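Local coordinates for ferredoxin component of dioxygenase (PDB 2I7F), which carries a Rieske [2Fe-2S] cluster and probably passes electrons to the terminal oxygenase of biphenyl 2,3-dioxygenase, at residues G48-T53 against C64-G69. Sequence-based numbering, arbitrary orientation.
Sequences GNAMLT and CPFHGG. With FES (Fe2/s2 (inorganic) cluster), chain D.
The methyl group of A50 fills the corner formed by C64, P65 and F66: its CB lies 3.7 Å from C64 SG and 3.8 Å from P65 CG, and F66 CD2 is scarcely farther. Alanine suits this buried place because a single methyl can press on the cysteine sulfur without reaching the cluster. L52, though its side chain sets out away from C64, curls its CD2 branch back to within 3.9 Å of C64 CA; it also touches Y32 of strand 29-34, joining the cluster loops to the larger sheet. P65 packs on A50 and lays its rigid ring against the carbonyl oxygen of M51, with CD 3.5 Å from M51 O in van der Waals contact.

The other end is looser. The exposed F66 ring turns its edge to N49 O and to cluster sulfur S2, and the side chain of N49 leads away from the contact. H67, also exposed, binds FE1 through ND1 at 2.1 Å, with F66 CB above one face of its imidazole, displaced toward the rim.

With chi1 at -177°, the C64 sulfur swings away from its own N, binding FE2 at 2.2 Å and accepting a nearly straight hydrogen bond from F66 N (3.5 Å, 168°). C45 completes the protein ligands of FE2 and H47 those of FE1, the Rieske pattern of two cysteines and two histidines. Glycine suits both G48 and G69, since a CB there would run into S2 and S1. Apolar packing thus covers the FE2-binding sulfur of C64 while H67 stays near solvent, consistent with electron transfer through its exposed imidazole.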
ATOM      1  N   GLY A  48      14.557   1.092   3.459  1.00 16.24           N
ATOM      2  CA  GLY A  48      15.121   2.423   3.498  1.00 16.15           C
ATOM      3  C   GLY A  48      14.114   3.534   3.332  1.00 16.01           C
ATOM      4  O   GLY A  48      12.923   3.348   3.532  1.00 16.60           O
ATOM      5  N   ASN A  49      14.611   4.720   2.997  1.00 15.42           N
ATOM      6  CA  ASN A  49      13.779   5.905   2.910  1.00 15.47           C
ATOM      7  C   ASN A  49      13.320   6.086   1.453  1.00 14.96           C
ATOM      8  O   ASN A  49      13.866   6.889   0.712  1.00 14.86           O
ATOM      9  CB  ASN A  49      14.551   7.146   3.398  1.00 15.44           C
ATOM     10  CG  ASN A  49      14.812   7.153   4.895  1.00 16.84           C
ATOM     11  OD1 ASN A  49      13.963   6.809   5.691  1.00 16.03           O
ATOM     12  ND2 ASN A  49      16.022   7.588   5.278  1.00 17.12           N
ATOM     13  N   ALA A  50      12.339   5.270   1.047  1.00 15.19           N
ATOM     14  CA  ALA A  50      11.641   5.387  -0.217  1.00 14.91           C
ATOM     15  C   ALA A  50      10.180   5.087   0.063  1.00 14.87           C
ATOM     16  O   ALA A  50       9.866   4.393   1.037  1.00 14.60           O
ATOM     17  CB  ALA A  50      12.184   4.417  -1.225  1.00 15.13           C
ATOM     18  N   MET A  51       9.303   5.627  -0.773  1.00 13.82           N
ATOM     19  CA  MET A  51       7.863   5.339  -0.706  1.00 14.25           C
ATOM     20  C   MET A  51       7.488   4.347  -1.776  1.00 14.28           C
ATOM     21  O   MET A  51       7.819   4.545  -2.950  1.00 15.03           O
ATOM     22  CB  MET A  51       7.014   6.599  -0.878  1.00 14.04           C
ATOM     23  CG  MET A  51       7.071   7.597   0.327  1.00 13.10           C
ATOM     24  SD  MET A  51       6.692   6.885   1.931  1.00 15.90           S
ATOM     25  CE  MET A  51       6.961   8.253   3.007  1.00 11.11           C
ATOM     26  N   LEU A  52       6.759   3.308  -1.380  1.00 14.31           N
ATOM     27  CA  LEU A  52       6.359   2.282  -2.317  1.00 15.37           C
ATOM     28  C   LEU A  52       5.437   2.797  -3.437  1.00 16.11           C
ATOM     29  O   LEU A  52       5.520   2.322  -4.557  1.00 16.88           O
ATOM     30  CB  LEU A  52       5.745   1.099  -1.598  1.00 15.08           C
ATOM     31  CG  LEU A  52       6.650   0.333  -0.664  1.00 14.70           C
ATOM     32  CD1 LEU A  52       5.767  -0.690   0.020  1.00 10.54           C
ATOM     33  CD2 LEU A  52       7.845  -0.327  -1.456  1.00  8.63           C
ATOM     34  N   THR A  53       4.639   3.829  -3.160  1.00 16.61           N
ATOM     35  CA  THR A  53       3.751   4.420  -4.185  1.00 15.71           C
ATOM     36  C   THR A  53       4.561   5.095  -5.311  1.00 15.89           C
ATOM     37  O   THR A  53       4.013   5.301  -6.398  1.00 15.75           O
ATOM     38  CB  THR A  53       2.769   5.446  -3.591  1.00 16.43           C
ATOM     39  OG1 THR A  53       3.526   6.476  -2.945  1.00 14.96           O
ATOM     40  CG2 THR A  53       1.788   4.781  -2.634  1.00 14.87           C
ATOM     41  N   CYS A  64      10.011  -1.453  -4.866  1.00 15.98           N
ATOM     42  CA  CYS A  64      10.528  -0.226  -4.324  1.00 16.56           C
ATOM     43  C   CYS A  64      11.292   0.545  -5.411  1.00 16.93           C
ATOM     44  O   CYS A  64      11.923  -0.078  -6.295  1.00 16.21           O
ATOM     45  CB  CYS A  64      11.449  -0.549  -3.143  1.00 16.35           C
ATOM     46  SG  CYS A  64      12.128   0.896  -2.293  1.00 15.88           S
ATOM     47  N   PRO A  65      11.228   1.907  -5.377  1.00 16.68           N
ATOM     48  CA  PRO A  65      12.042   2.692  -6.295  1.00 16.52           C
ATOM     49  C   PRO A  65      13.573   2.555  -6.154  1.00 16.01           C
ATOM     50  O   PRO A  65      14.311   2.984  -7.041  1.00 16.67           O
ATOM     51  CB  PRO A  65      11.570   4.139  -6.035  1.00 16.88           C
ATOM     52  CG  PRO A  65      10.940   4.145  -4.765  1.00 17.58           C
ATOM     53  CD  PRO A  65      10.365   2.766  -4.542  1.00 16.88           C
ATOM     54  N   PHE A  66      14.040   1.998  -5.040  1.00 16.98           N
ATOM     55  CA  PHE A  66      15.467   1.688  -4.824  1.00 16.31           C
ATOM     56  C   PHE A  66      15.702   0.170  -4.793  1.00 16.69           C
ATOM     57  O   PHE A  66      14.809  -0.611  -4.437  1.00 16.53           O
ATOM     58  CB  PHE A  66      15.950   2.212  -3.470  1.00 16.19           C
ATOM     59  CG  PHE A  66      16.263   3.688  -3.411  1.00 15.16           C
ATOM     60  CD1 PHE A  66      16.984   4.321  -4.411  1.00 12.86           C
ATOM     61  CD2 PHE A  66      15.931   4.413  -2.297  1.00 14.30           C
ATOM     62  CE1 PHE A  66      17.321   5.658  -4.293  1.00 15.11           C
ATOM     63  CE2 PHE A  66      16.260   5.755  -2.177  1.00 15.49           C
ATOM     64  CZ  PHE A  66      16.974   6.377  -3.178  1.00 15.29           C
ATOM     65  N   HIS A  67      16.891  -0.212  -5.246  1.00 16.07           N
ATOM     66  CA  HIS A  67      17.603  -1.482  -4.896  1.00 16.76           C
ATOM     67  C   HIS A  67      17.019  -2.769  -5.506  1.00 16.80           C
ATOM     68  O   HIS A  67      17.610  -3.852  -5.371  1.00 16.76           O
ATOM     69  CB  HIS A  67      17.789  -1.689  -3.383  1.00 17.38           C
ATOM     70  CG  HIS A  67      18.277  -0.488  -2.623  1.00 17.14           C
ATOM     71  ND1 HIS A  67      17.631  -0.018  -1.503  1.00 15.40           N
ATOM     72  CD2 HIS A  67      19.369   0.298  -2.776  1.00 18.12           C
ATOM     73  CE1 HIS A  67      18.276   1.032  -1.026  1.00 18.36           C
ATOM     74  NE2 HIS A  67      19.336   1.246  -1.779  1.00 16.95           N
ATOM     75  N   GLY A  68      15.855  -2.654  -6.142  1.00 15.23           N
ATOM     76  CA  GLY A  68      15.172  -3.804  -6.685  1.00 15.87           C
ATOM     77  C   GLY A  68      14.323  -4.555  -5.676  1.00 15.62           C
ATOM     78  O   GLY A  68      13.829  -5.638  -5.971  1.00 16.48           O
ATOM     79  N   GLY A  69      14.122  -3.973  -4.502  1.00 15.46           N
ATOM     80  CA  GLY A  69      13.369  -4.609  -3.457  1.00 15.17           C
ATOM     81  C   GLY A  69      11.911  -4.694  -3.851  1.00 15.01           C
ATOM     82  O   GLY A  69      11.464  -3.928  -4.660  1.00 14.69           O
TER
HETATM   83 FE1  FES D 501      15.912  -0.458  -0.327  1.00 17.77          FE
HETATM   84 FE2  FES D 501      13.189  -0.086  -0.585  1.00 18.55          FE
HETATM   85  S1  FES D 501      14.433  -1.835  -1.147  1.00 19.86           S
HETATM   86  S2  FES D 501      14.726   1.318   0.263  1.00 19.06           S